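Local coordinates for protein putative isochorismatase (Burkholderia xenovorans, PDB 3OQP) that probably acts as a hydrolase of the isochorismatase family, related to the nicotinamidases, although its natural substrate is not established, at residues R6-I12 / I109-T115; S32-I37 / H141-G145; V51-F57 / D84-S90; L135-F139 / P191-G195. All blocks are in the same frame, centred on the assembly; numbering follows the deposited sequence. Where two conformers were deposited one is given.

Contact 1. Residues R6-I12 / I109-T115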
loop_
_atom_site.group_PDB
_atom_site.type_symbol
_atom_site.label_atom_id
_atom_site.label_comp_id
_atom_site.label_asym_id
_atom_site.label_seq_id
_atom_site.Cartn_x
_atom_site.Cartn_y
_atom_site.Cartn_z
ATOM N N ARG A 6 -14.985 18.548 1.745
ATOM C CA ARG A 6 -15.838 18.276 0.575
ATOM C C ARG A 6 -15.537 16.848 0.127
ATOM O O ARG A 6 -14.524 16.585 -0.509
ATOM C CB ARG A 6 -15.615 19.307 -0.480
ATOM C CG ARG A 6 -16.287 18.999 -1.815
ATOM C CD ARG A 6 -17.746 18.661 -1.758
ATOM N NE ARG A 6 -18.266 18.718 -3.126
ATOM C CZ ARG A 6 -19.502 18.431 -3.466
ATOM N NH1 ARG A 6 -20.378 18.028 -2.520
ATOM N NH2 ARG A 6 -19.828 18.480 -4.762
ATOM N N ARG A 7 -16.349 15.931 0.630
ATOM C CA ARG A 7 -16.118 14.508 0.586
ATOM C C ARG A 7 -16.825 13.899 -0.633
ATOM O O ARG A 7 -17.917 14.327 -1.009
ATOM C CB ARG A 7 -16.599 13.785 1.873
ATOM C CG ARG A 7 -15.852 14.147 3.102
ATOM C CD ARG A 7 -16.606 13.864 4.398
ATOM N NE ARG A 7 -15.747 13.798 5.549
ATOM C CZ ARG A 7 -15.807 14.534 6.673
ATOM N NH1 ARG A 7 -16.751 15.448 6.864
ATOM N NH2 ARG A 7 -14.997 14.256 7.680
ATOM N N ALA A 8 -16.211 12.858 -1.172
ATOM C CA ALA A 8 -16.877 11.911 -2.060
ATOM C C ALA A 8 -16.725 10.548 -1.345
ATOM O O ALA A 8 -15.645 10.208 -0.913
ATOM C CB ALA A 8 -16.294 11.869 -3.518
ATOM N N LEU A 9 -17.781 9.766 -1.344
ATOM C CA LEU A 9 -17.714 8.396 -0.868
ATOM C C LEU A 9 -17.481 7.460 -2.075
ATOM O O LEU A 9 -18.292 7.422 -3.002
ATOM C CB LEU A 9 -19.050 8.030 -0.200
ATOM C CG LEU A 9 -19.128 6.610 0.335
ATOM C CD1 LEU A 9 -18.200 6.449 1.534
ATOM C CD2 LEU A 9 -20.608 6.246 0.669
ATOM N N ILE A 10 -16.382 6.699 -2.037
ATOM C CA ILE A 10 -16.134 5.713 -3.117
ATOM C C ILE A 10 -16.330 4.320 -2.539
ATOM O O ILE A 10 -15.886 4.053 -1.394
ATOM C CB ILE A 10 -14.726 5.921 -3.687
ATOM C CG1 ILE A 10 -14.556 5.117 -4.980
ATOM C CG2 ILE A 10 -13.610 5.633 -2.693
ATOM C CD1 ILE A 10 -13.340 5.538 -5.802
ATOM N N VAL A 11 -17.114 3.521 -3.219
ATOM C CA VAL A 11 -17.532 2.206 -2.802
ATOM C C VAL A 11 -16.857 1.227 -3.711
ATOM O O VAL A 11 -17.270 1.068 -4.896
ATOM C CB VAL A 11 -19.075 2.099 -2.905
ATOM C CG1 VAL A 11 -19.532 0.767 -2.389
ATOM C CG2 VAL A 11 -19.702 3.229 -2.041
ATOM N N ILE A 12 -15.757 0.603 -3.307
ATOM C CA ILE A 12 -14.844 -0.122 -4.184
ATOM C C ILE A 12 -15.175 -1.596 -4.217
ATOM O O ILE A 12 -15.118 -2.318 -3.200
ATOM C CB ILE A 12 -13.370 0.072 -3.737
ATOM C CG1 ILE A 12 -13.011 1.570 -3.797
ATOM C CG2 ILE A 12 -12.464 -0.721 -4.659
ATOM C CD1 ILE A 12 -11.593 1.912 -3.380
ATOM N N ILE A 109 -13.854 18.059 -4.905
ATOM C CA ILE A 109 -13.573 17.110 -3.827
ATOM C C ILE A 109 -12.176 17.304 -3.272
ATOM O O ILE A 109 -11.197 17.312 -4.039
ATOM C CB ILE A 109 -13.750 15.669 -4.337
ATOM C CG1 ILE A 109 -15.165 15.454 -4.882
ATOM C CG2 ILE A 109 -13.331 14.630 -3.247
ATOM C CD1 ILE A 109 -16.329 15.750 -3.929
ATOM N N ASP A 110 -12.061 17.444 -1.947
ATOM C CA ASP A 110 -10.780 17.556 -1.296
ATOM C C ASP A 110 -10.501 16.341 -0.417
ATOM O O ASP A 110 -9.354 16.185 0.066
ATOM C CB ASP A 110 -10.574 18.884 -0.525
ATOM C CG ASP A 110 -11.488 19.096 0.646
ATOM O OD1 ASP A 110 -12.193 18.165 1.099
ATOM O OD2 ASP A 110 -11.485 20.263 1.135
ATOM N N THR A 111 -11.496 15.472 -0.232
ATOM C CA THR A 111 -11.444 14.359 0.721
ATOM C C THR A 111 -12.142 13.153 0.122
ATOM O O THR A 111 -13.314 13.253 -0.231
ATOM C CB THR A 111 -12.114 14.730 2.064
ATOM O OG1 THR A 111 -11.534 15.928 2.554
ATOM C CG2 THR A 111 -11.949 13.662 3.129
ATOM N N LEU A 112 -11.411 12.027 -0.016
ATOM C CA LEU A 112 -11.988 10.828 -0.601
ATOM C C LEU A 112 -12.206 9.841 0.520
ATOM O O LEU A 112 -11.240 9.484 1.211
ATOM C CB LEU A 112 -11.038 10.231 -1.633
ATOM C CG LEU A 112 -11.518 9.000 -2.371
ATOM C CD1 LEU A 112 -12.736 9.295 -3.311
ATOM C CD2 LEU A 112 -10.349 8.368 -3.153
ATOM N N THR A 113 -13.460 9.453 0.751
ATOM C CA THR A 113 -13.803 8.514 1.830
ATOM C C THR A 113 -13.954 7.113 1.195
ATOM O O THR A 113 -14.802 6.864 0.322
ATOM C CB THR A 113 -15.121 8.887 2.490
ATOM O OG1 THR A 113 -15.063 10.262 2.922
ATOM C CG2 THR A 113 -15.409 8.003 3.747
ATOM N N VAL A 114 -13.113 6.169 1.634
ATOM C CA VAL A 114 -12.985 4.852 1.018
ATOM C C VAL A 114 -13.727 3.796 1.838
ATOM O O VAL A 114 -13.549 3.646 3.071
ATOM C CB VAL A 114 -11.513 4.474 0.906
ATOM C CG1 VAL A 114 -11.320 3.029 0.407
ATOM C CG2 VAL A 114 -10.829 5.458 -0.037
ATOM N N THR A 115 -14.546 3.029 1.121
ATOM C CA THR A 115 -15.213 1.837 1.597
ATOM C C THR A 115 -15.070 0.757 0.490
ATOM O O THR A 115 -14.728 1.054 -0.680
ATOM C CB THR A 115 -16.720 2.091 1.876
ATOM O OG1 THR A 115 -17.389 2.412 0.638
ATOM C CG2 THR A 115 -16.897 3.159 2.948
#

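Contact 2. Residues S32-I37 / H141-G145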
loop_
_atom_site.group_PDB
_atom_site.type_symbol
_atom_site.label_atom_id
_atom_site.label_comp_id
_atom_site.label_asym_id
_atom_site.label_seq_id
_atom_site.Cartn_x
_atom_site.Cartn_y
_atom_site.Cartn_z
ATOM N N SER A 32 -21.317 -7.616 8.409
ATOM C CA SER A 32 -21.214 -6.355 9.173
ATOM C C SER A 32 -20.669 -5.210 8.309
ATOM O O SER A 32 -21.020 -4.039 8.472
ATOM C CB SER A 32 -20.336 -6.483 10.437
ATOM O OG SER A 32 -18.911 -6.505 10.178
ATOM N N SER A 33 -19.705 -5.520 7.469
ATOM C CA SER A 33 -19.205 -4.468 6.554
ATOM C C SER A 33 -20.180 -4.122 5.448
ATOM O O SER A 33 -20.311 -2.948 5.116
ATOM C CB SER A 33 -17.805 -4.777 6.032
ATOM O OG SER A 33 -17.772 -5.990 5.296
ATOM N N LEU A 34 -20.892 -5.116 4.915
ATOM C CA LEU A 34 -21.920 -4.796 3.917
ATOM C C LEU A 34 -22.953 -3.851 4.502
ATOM O O LEU A 34 -23.350 -2.882 3.829
ATOM C CB LEU A 34 -22.615 -6.060 3.394
ATOM C CG LEU A 34 -21.808 -6.903 2.438
ATOM C CD1 LEU A 34 -22.440 -8.279 2.285
ATOM C CD2 LEU A 34 -21.669 -6.243 1.052
ATOM N N ALA A 35 -23.374 -4.106 5.742
ATOM C CA ALA A 35 -24.358 -3.245 6.379
ATOM C C ALA A 35 -23.831 -1.818 6.564
ATOM O O ALA A 35 -24.571 -0.855 6.394
ATOM C CB ALA A 35 -24.816 -3.845 7.706
ATOM N N ASN A 36 -22.547 -1.693 6.883
ATOM C CA ASN A 36 -21.985 -0.371 7.085
ATOM C C ASN A 36 -21.768 0.398 5.815
ATOM O O ASN A 36 -21.932 1.596 5.752
ATOM C CB ASN A 36 -20.687 -0.485 7.882
ATOM C CG ASN A 36 -20.935 -0.745 9.340
ATOM O OD1 ASN A 36 -21.996 -0.351 9.875
ATOM N ND2 ASN A 36 -20.050 -1.465 9.962
ATOM N N ILE A 37 -21.439 -0.329 4.755
ATOM C CA ILE A 37 -21.357 0.233 3.369
ATOM C C ILE A 37 -22.716 0.846 3.057
ATOM O O ILE A 37 -22.802 1.984 2.555
ATOM C CB ILE A 37 -20.928 -0.820 2.289
ATOM C CG1 ILE A 37 -19.431 -1.156 2.447
ATOM C CG2 ILE A 37 -21.141 -0.328 0.859
ATOM C CD1 ILE A 37 -18.988 -2.482 1.882
ATOM N N HIS A 141 -12.977 1.681 8.647
ATOM C CA HIS A 141 -12.365 0.391 8.973
ATOM C C HIS A 141 -13.432 -0.719 9.108
ATOM O O HIS A 141 -13.094 -1.899 9.119
ATOM C CB HIS A 141 -11.483 0.468 10.196
ATOM C CG HIS A 141 -12.223 0.828 11.422
ATOM N ND1 HIS A 141 -13.105 -0.037 12.008
ATOM C CD2 HIS A 141 -12.226 1.961 12.139
ATOM C CE1 HIS A 141 -13.544 0.538 13.123
ATOM N NE2 HIS A 141 -13.073 1.767 13.191
ATOM N N ASP A 142 -14.686 -0.346 9.281
ATOM C CA ASP A 142 -15.779 -1.298 9.498
ATOM C C ASP A 142 -16.666 -1.447 8.260
ATOM O O ASP A 142 -17.688 -2.147 8.304
ATOM C CB ASP A 142 -16.533 -0.909 10.763
ATOM C CG ASP A 142 -17.202 0.445 10.661
ATOM O OD1 ASP A 142 -17.143 1.081 9.626
ATOM O OD2 ASP A 142 -17.741 0.861 11.722
ATOM N N ALA A 143 -16.265 -0.807 7.133
ATOM C CA ALA A 143 -16.944 -0.850 5.848
ATOM C C ALA A 143 -16.002 -1.289 4.746
ATOM O O ALA A 143 -16.252 -1.018 3.569
ATOM C CB ALA A 143 -17.576 0.491 5.567
ATOM N N THR A 144 -15.009 -2.046 5.143
ATOM C CA THR A 144 -13.924 -2.548 4.319
ATOM C C THR A 144 -13.583 -3.978 4.758
ATOM O O THR A 144 -14.245 -4.519 5.632
ATOM C CB THR A 144 -12.726 -1.623 4.384
ATOM O OG1 THR A 144 -12.349 -1.420 5.750
ATOM C CG2 THR A 144 -13.052 -0.251 3.763
ATOM N N GLY A 145 -12.542 -4.602 4.239
ATOM C CA GLY A 145 -12.129 -5.904 4.740
ATOM C C GLY A 145 -11.124 -6.640 3.882
ATOM O O GLY A 145 -10.848 -6.223 2.720
HETATM O O HOH W 1 -17.526 -4.278 10.111
HETATM O O HOH W 2 -15.474 -6.934 5.868
#

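Contact 3. Residues V51-F57 / D84-S90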
loop_
_atom_site.group_PDB
_atom_site.type_symbol
_atom_site.label_atom_id
_atom_site.label_comp_id
_atom_site.label_asym_id
_atom_site.label_seq_id
_atom_site.Cartn_x
_atom_site.Cartn_y
_atom_site.Cartn_z
ATOM N N VAL A 51 -21.559 9.845 -4.327
ATOM C CA VAL A 51 -21.285 8.456 -4.166
ATOM C C VAL A 51 -20.786 7.885 -5.477
ATOM O O VAL A 51 -21.450 7.998 -6.553
ATOM C CB VAL A 51 -22.560 7.706 -3.743
ATOM C CG1 VAL A 51 -22.311 6.159 -3.714
ATOM C CG2 VAL A 51 -23.022 8.214 -2.372
ATOM N N VAL A 52 -19.594 7.288 -5.484
ATOM C CA VAL A 52 -18.945 6.725 -6.688
ATOM C C VAL A 52 -18.827 5.231 -6.520
ATOM O O VAL A 52 -18.284 4.782 -5.483
ATOM C CB VAL A 52 -17.510 7.289 -6.852
ATOM C CG1 VAL A 52 -16.820 6.669 -8.089
ATOM C CG2 VAL A 52 -17.515 8.818 -6.871
ATOM N N ILE A 53 -19.388 4.446 -7.422
ATOM C CA ILE A 53 -19.287 3.010 -7.412
ATOM C C ILE A 53 -18.176 2.569 -8.367
ATOM O O ILE A 53 -18.102 3.010 -9.505
ATOM C CB ILE A 53 -20.630 2.390 -7.883
ATOM C CG1 ILE A 53 -21.779 2.802 -6.975
ATOM C CG2 ILE A 53 -20.555 0.862 -8.044
ATOM C CD1 ILE A 53 -21.591 2.537 -5.542
ATOM N N VAL A 54 -17.352 1.632 -7.908
ATOM C CA VAL A 54 -16.256 1.040 -8.684
ATOM C C VAL A 54 -16.581 -0.446 -8.840
ATOM O O VAL A 54 -16.905 -1.099 -7.824
ATOM C CB VAL A 54 -14.916 1.222 -8.001
ATOM C CG1 VAL A 54 -13.786 0.614 -8.851
ATOM C CG2 VAL A 54 -14.684 2.730 -7.670
ATOM N N GLN A 55 -16.432 -0.974 -10.057
ATOM C CA GLN A 55 -16.630 -2.384 -10.339
ATOM C C GLN A 55 -15.377 -2.904 -11.038
ATOM O O GLN A 55 -14.954 -2.334 -12.065
ATOM C CB GLN A 55 -17.895 -2.558 -11.187
ATOM C CG GLN A 55 -18.299 -3.999 -11.432
ATOM C CD GLN A 55 -19.648 -4.131 -12.157
ATOM O OE1 GLN A 55 -20.166 -3.172 -12.726
ATOM N NE2 GLN A 55 -20.269 -5.286 -12.007
ATOM N N ASN A 56 -14.865 -4.033 -10.567
ATOM C CA ASN A 56 -13.631 -4.623 -11.040
ATOM C C ASN A 56 -13.967 -5.809 -11.965
ATOM O O ASN A 56 -14.714 -6.702 -11.545
ATOM C CB ASN A 56 -12.785 -5.099 -9.860
ATOM C CG ASN A 56 -11.467 -5.677 -10.266
ATOM O OD1 ASN A 56 -10.511 -4.922 -10.442
ATOM N ND2 ASN A 56 -11.394 -7.031 -10.451
ATOM N N PHE A 57 -13.425 -5.823 -13.184
ATOM C CA PHE A 57 -13.601 -6.961 -14.042
ATOM C C PHE A 57 -12.289 -7.592 -14.464
ATOM O O PHE A 57 -11.307 -6.913 -14.731
ATOM C CB PHE A 57 -14.308 -6.513 -15.317
ATOM C CG PHE A 57 -15.747 -6.163 -15.122
ATOM C CD1 PHE A 57 -16.696 -7.145 -14.837
ATOM C CD2 PHE A 57 -16.183 -4.874 -15.340
ATOM C CE1 PHE A 57 -18.036 -6.819 -14.711
ATOM C CE2 PHE A 57 -17.545 -4.550 -15.215
ATOM C CZ PHE A 57 -18.443 -5.525 -14.895
ATOM N N ASP A 84 -23.922 8.490 -7.849
ATOM C CA ASP A 84 -23.655 9.655 -8.716
ATOM C C ASP A 84 -22.641 9.456 -9.794
ATOM O O ASP A 84 -22.632 10.215 -10.779
ATOM C CB ASP A 84 -23.202 10.789 -7.838
ATOM C CG ASP A 84 -24.230 11.076 -6.768
ATOM O OD1 ASP A 84 -25.332 11.520 -7.091
ATOM O OD2 ASP A 84 -23.995 10.915 -5.545
ATOM N N HIS A 85 -21.815 8.432 -9.671
ATOM C CA HIS A 85 -20.824 8.100 -10.701
ATOM C C HIS A 85 -20.467 6.621 -10.605
ATOM O O HIS A 85 -20.660 5.987 -9.567
ATOM C CB HIS A 85 -19.581 8.940 -10.522
ATOM C CG HIS A 85 -18.634 8.893 -11.671
ATOM N ND1 HIS A 85 -19.008 9.171 -12.966
ATOM C CD2 HIS A 85 -17.302 8.670 -11.692
ATOM C CE1 HIS A 85 -17.941 9.064 -13.744
ATOM N NE2 HIS A 85 -16.887 8.780 -12.989
ATOM N N TYR A 86 -19.978 6.086 -11.719
ATOM C CA TYR A 86 -19.554 4.708 -11.924
ATOM C C TYR A 86 -18.229 4.658 -12.648
ATOM O O TYR A 86 -18.019 5.416 -13.573
ATOM C CB TYR A 86 -20.613 3.932 -12.686
ATOM C CG TYR A 86 -20.200 2.533 -13.061
ATOM C CD1 TYR A 86 -19.540 2.317 -14.267
ATOM C CD2 TYR A 86 -20.441 1.443 -12.229
ATOM C CE1 TYR A 86 -19.186 1.010 -14.639
ATOM C CE2 TYR A 86 -20.106 0.172 -12.609
ATOM C CZ TYR A 86 -19.432 -0.050 -13.783
ATOM O OH TYR A 86 -19.074 -1.308 -14.189
ATOM N N VAL A 87 -17.324 3.799 -12.196
ATOM C CA VAL A 87 -15.990 3.575 -12.745
ATOM C C VAL A 87 -15.758 2.060 -12.815
ATOM O O VAL A 87 -15.919 1.394 -11.788
ATOM C CB VAL A 87 -14.883 4.169 -11.879
ATOM C CG1 VAL A 87 -13.512 3.808 -12.465
ATOM C CG2 VAL A 87 -15.046 5.692 -11.776
ATOM N N GLU A 88 -15.493 1.518 -14.019
ATOM C CA GLU A 88 -14.999 0.146 -14.106
ATOM C C GLU A 88 -13.474 0.139 -14.156
ATOM O O GLU A 88 -12.862 1.000 -14.748
ATOM C CB GLU A 88 -15.574 -0.632 -15.307
ATOM C CG GLU A 88 -14.957 -0.222 -16.656
ATOM C CD GLU A 88 -15.336 -1.161 -17.773
ATOM O OE1 GLU A 88 -16.541 -1.319 -18.027
ATOM O OE2 GLU A 88 -14.419 -1.753 -18.374
ATOM N N LYS A 89 -12.862 -0.861 -13.526
ATOM C CA LYS A 89 -11.405 -1.020 -13.499
ATOM C C LYS A 89 -11.028 -2.503 -13.658
ATOM O O LYS A 89 -11.855 -3.390 -13.444
ATOM C CB LYS A 89 -10.773 -0.438 -12.221
ATOM C CG LYS A 89 -11.131 -1.219 -10.975
ATOM C CD LYS A 89 -10.546 -0.568 -9.726
ATOM C CE LYS A 89 -10.752 -1.408 -8.503
ATOM N NZ LYS A 89 -9.977 -2.667 -8.506
ATOM N N SER A 90 -9.765 -2.712 -14.014
ATOM C CA SER A 90 -9.115 -4.006 -14.154
ATOM C C SER A 90 -7.719 -4.018 -13.508
ATOM O O SER A 90 -6.879 -4.858 -13.844
ATOM C CB SER A 90 -9.016 -4.343 -15.647
ATOM O OG SER A 90 -10.289 -4.618 -16.134
#

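Contact 4. Residues L135-F139 / P191-G195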
loop_
_atom_site.group_PDB
_atom_site.type_symbol
_atom_site.label_atom_id
_atom_site.label_comp_id
_atom_site.label_asym_id
_atom_site.label_seq_id
_atom_site.Cartn_x
_atom_site.Cartn_y
_atom_site.Cartn_z
ATOM N N LEU A 135 -5.040 14.647 -2.461
ATOM C CA LEU A 135 -6.337 14.503 -1.775
ATOM C C LEU A 135 -6.108 14.052 -0.341
ATOM O O LEU A 135 -5.185 13.266 -0.072
ATOM C CB LEU A 135 -7.184 13.455 -2.485
ATOM C CG LEU A 135 -7.744 13.806 -3.849
ATOM C CD1 LEU A 135 -8.331 12.563 -4.513
ATOM C CD2 LEU A 135 -8.827 14.855 -3.584
ATOM N N ALA A 136 -6.946 14.544 0.579
ATOM C CA ALA A 136 -7.067 13.921 1.887
ATOM C C ALA A 136 -7.871 12.653 1.709
ATOM O O ALA A 136 -8.710 12.586 0.791
ATOM C CB ALA A 136 -7.757 14.882 2.831
ATOM N N VAL A 137 -7.630 11.651 2.540
ATOM C CA VAL A 137 -8.301 10.381 2.403
ATOM C C VAL A 137 -8.833 9.963 3.767
ATOM O O VAL A 137 -8.194 10.218 4.818
ATOM C CB VAL A 137 -7.351 9.283 1.907
ATOM C CG1 VAL A 137 -8.079 7.896 1.863
ATOM C CG2 VAL A 137 -6.805 9.655 0.535
ATOM N N GLU A 138 -10.015 9.378 3.790
ATOM C CA GLU A 138 -10.605 8.746 4.958
ATOM C C GLU A 138 -10.833 7.273 4.612
ATOM O O GLU A 138 -11.105 6.903 3.449
ATOM C CB GLU A 138 -11.930 9.430 5.306
ATOM C CG GLU A 138 -11.715 10.902 5.659
ATOM C CD GLU A 138 -12.971 11.706 5.819
ATOM O OE1 GLU A 138 -13.976 11.413 5.143
ATOM O OE2 GLU A 138 -12.925 12.693 6.597
ATOM N N PHE A 139 -10.713 6.404 5.624
ATOM C CA PHE A 139 -10.876 4.935 5.441
ATOM C C PHE A 139 -11.777 4.429 6.540
ATOM O O PHE A 139 -11.461 4.634 7.739
ATOM C CB PHE A 139 -9.500 4.262 5.512
ATOM C CG PHE A 139 -9.517 2.763 5.443
ATOM C CD1 PHE A 139 -9.649 2.106 4.244
ATOM C CD2 PHE A 139 -9.367 2.006 6.588
ATOM C CE1 PHE A 139 -9.629 0.742 4.231
ATOM C CE2 PHE A 139 -9.359 0.596 6.493
ATOM C CZ PHE A 139 -9.525 -0.005 5.335
ATOM N N PRO A 191 -13.426 17.570 9.870
ATOM C CA PRO A 191 -12.526 16.522 9.418
ATOM C C PRO A 191 -12.373 15.422 10.430
ATOM O O PRO A 191 -12.646 15.616 11.617
ATOM C CB PRO A 191 -11.199 17.232 9.250
ATOM C CG PRO A 191 -11.222 18.360 10.192
ATOM C CD PRO A 191 -12.679 18.756 10.317
ATOM N N LEU A 192 -11.926 14.275 9.982
ATOM C CA LEU A 192 -11.596 13.197 10.887
ATOM C C LEU A 192 -10.098 13.302 11.203
ATOM O O LEU A 192 -9.330 13.823 10.414
ATOM C CB LEU A 192 -11.947 11.841 10.227
ATOM C CG LEU A 192 -13.439 11.524 10.167
ATOM C CD1 LEU A 192 -13.654 10.353 9.280
ATOM C CD2 LEU A 192 -14.054 11.269 11.564
ATOM N N ALA A 193 -9.700 12.760 12.348
ATOM C CA ALA A 193 -8.326 12.840 12.828
ATOM C C ALA A 193 -7.354 11.899 12.117
ATOM O O ALA A 193 -7.663 10.730 11.953
ATOM C CB ALA A 193 -8.316 12.511 14.335
ATOM N N ARG A 194 -6.203 12.435 11.729
ATOM C CA ARG A 194 -5.106 11.696 11.108
ATOM C C ARG A 194 -3.960 11.550 12.089
ATOM O O ARG A 194 -3.625 12.511 12.819
ATOM C CB ARG A 194 -4.620 12.407 9.843
ATOM C CG ARG A 194 -5.656 12.327 8.785
ATOM C CD ARG A 194 -5.403 13.132 7.492
ATOM N NE ARG A 194 -6.493 12.826 6.539
ATOM C CZ ARG A 194 -7.718 13.321 6.655
ATOM N NH1 ARG A 194 -8.068 14.150 7.644
ATOM N NH2 ARG A 194 -8.659 12.939 5.848
ATOM N N GLY A 195 -3.325 10.382 12.109
ATOM C CA GLY A 195 -2.147 10.161 12.896
ATOM C C GLY A 195 -0.885 10.552 12.150
ATOM O O GLY A 195 -0.911 11.124 11.040
HETATM O O HOH W 3 -5.124 11.694 3.986
HETATM O O HOH W 4 -11.000 14.299 7.156
#

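Contact 1. Residues R6-I12 / I109-T115
R6 and D110 open a pair of strands at the middle of the all-parallel isochorismatase alpha/beta sheet, in which the chain order 3-2-1-4-5-6 reverses between these two. R6 N donates to D110 OD1 over 2.9 Å, striking the carboxylate from above its plane, while T111 OG1 reaches the same oxygen from the opposite face. The R6 carbonyl in turn collects the backbone N-H groups of D110 and T111, and the R6 guanidinium, bonded through NE to R107 O, has I109 CD1 lying obliquely 3.6 Å from NE. R7 runs alongside T111, CG against CB, before its far end forms a salt bridge with E138. R7 O, buried with no polar partner in the model, has I109 CD1 close by. From A8 the regular ladder takes over: T113 N meets A8 O at 2.8 Å and 171°. The methyl of A8 rests 3.9 Å from I109 CD1. L9, on the face toward helix 30-47, sends CD1 across T115 CG2 at about a right angle, 3.8 Å away. On the face toward helix 100-105, I10 CG1 lies anti to the backbone N (chi1 -168°), and CG2 is thereby turned to the partner strand, 3.8 Å from both L112 CD1 and V114 CG2. I10 O is gripped twice by one residue, through T115 N and through T115 OG1 at 3.0 Å. V11 CG2 leans on that hydroxyl. At the end, I12 N bonds to T115 O, and I12 CD1 slants over V114 CG1 at 4.0 Å.

Contact 2. Residues S32-I37 / H141-G145
N36 turns toward D142 because its CG stands opposite the carbonyl carbon (chi1 -76°), whereas S33 tucks OG between backbone N and carbonyl carbon (chi1 61°), with CB beside the T144 carbonyl and OG turned to Y117 and a water. Together they fasten helix 30-47 of this Rossmann-like alpha/beta fold to the corner that follows strand 136-140. N36 ND2 donates to D142 O over 3.0 Å along an almost straight path, 170° at the hydrogen. The acceptor lies in the amide plane, yet the donor sits well above the plane of the carbonyl. OD1 of the same amide is engaged by R39, so both ends of the group are used and its rotation is fixed. D142 CG lies 3.5 Å from N36 ND2, with amide and carboxylate planes tilted against each other; the carboxylate is itself held by T179 through OD1. The same carbonyl has further company, since a water donates to D142 O over 2.8 Å. S33 CA lies 3.3 Å from D142 O in a C-H...O contact. S33 OG bonds to Y117 OH and also donates to a second water, 2.5 Å away, which passes a bond on to T144 O over 2.7 Å. The apolar end belongs to I37, whose CG1 lies 4.0 Å from A143 CB and only 3.4 Å from A143 O.

Contact 3. Residues V51-F57 / D84-S90
V51 and D84 begin the parallel pairing of a beta-alpha-beta unit with a reciprocal exchange: V51 N donates to the anti lone pair of D84 OD2 over 2.9 Å, and V51 O accepts from both D84 N and H85 N. A regular ladder follows as far as F57 N, which donates to K89 O. Among side chains, Y86 OH donates to Q55 OE1 over 2.6 Å; the amide stands nearly perpendicular to the ring (89°) and puts OE1 at the ring's edge, in its plane. With chi1 at -174° the Q55 chain leaves on the far side from its backbone N and stays extended, which takes OE1 out to that hydroxyl. Q55 NE2 is taken by A72 O, so both ends of the amide are satisfied, and H85 NE2 bonds to D99. K89 carries its CD 3.6 Å over V54 CG1 before NZ meets D13, L91 O, P92 O and the sulfinic group of modified C122, a grouping consistent with the Asp-Lys-Cys triad of this family. Strand 51-56 lies between 85-89, outermost within this chain, and 7-12; helix 30-47 packs on V51 and I53, while helix 100-105 covers V52 on the other face.

Contact 4. Residues L135-F139 / P191-G195
R194 and V137 supply the direct polar bond: NH2 donates to the V137 carbonyl over 2.9 Å, bent to 142° at the hydrogen and arriving from high above the carbonyl plane. A chi1 of -69° sends the R194 chain away from its own carbonyl carbon, and it runs extended to NE, which carries the guanidinium to the strand. Water does much of the remaining polar work. One molecule accepts from V137 N and R194 NE. Another donates to E138 OE2 over 2.6 Å and accepts from L192 N and R194 NH1. E138 and R194 are thus linked through water, since E138 OE2 and R194 NH2 stay 4.3 Å apart, too far for a salt bridge, with the carboxylate and guanidinium planes nearly parallel (14°). E138 instead has R7 as salt-bridge partner at OE2 and T113 OG1 at OE1. Van der Waals contacts set methyl groups against the charged ones: A136 CB sits over one face of the guanidinium, 3.7 Å from NH2, and L192 CD1 crosses the E138 carboxylate at 3.6 Å from OE2. What results is a C-terminal linker, leading from helix 179-188 to helix 197-208, laid over strands 136-140 and 175-177 of the alpha/beta sheet.

Three of the four contacts build on one sheet. Contact 1 forms its middle; contact 3 adjoins it on one side, where L9 O meets V52 N at 2.8 Å, and contact 4 on the other, where V114 N meets E138 O at 2.8 Å. Contacts 3 and 4 are therefore far apart, with centres about 22 Å from each other. Contact 2 adjoins the C-terminal ends of the central strands: T115 CB is 3.6 Å from A143 O, and V11 CG1 is 3.8 Å from I37 CG2. The probable active site, around modified C122, is reached from contact 3 through K89, and the side chain of N56 there has its nearest atom about 3 Å from a bound tetraethylene glycol, probably from the crystallisation liquor.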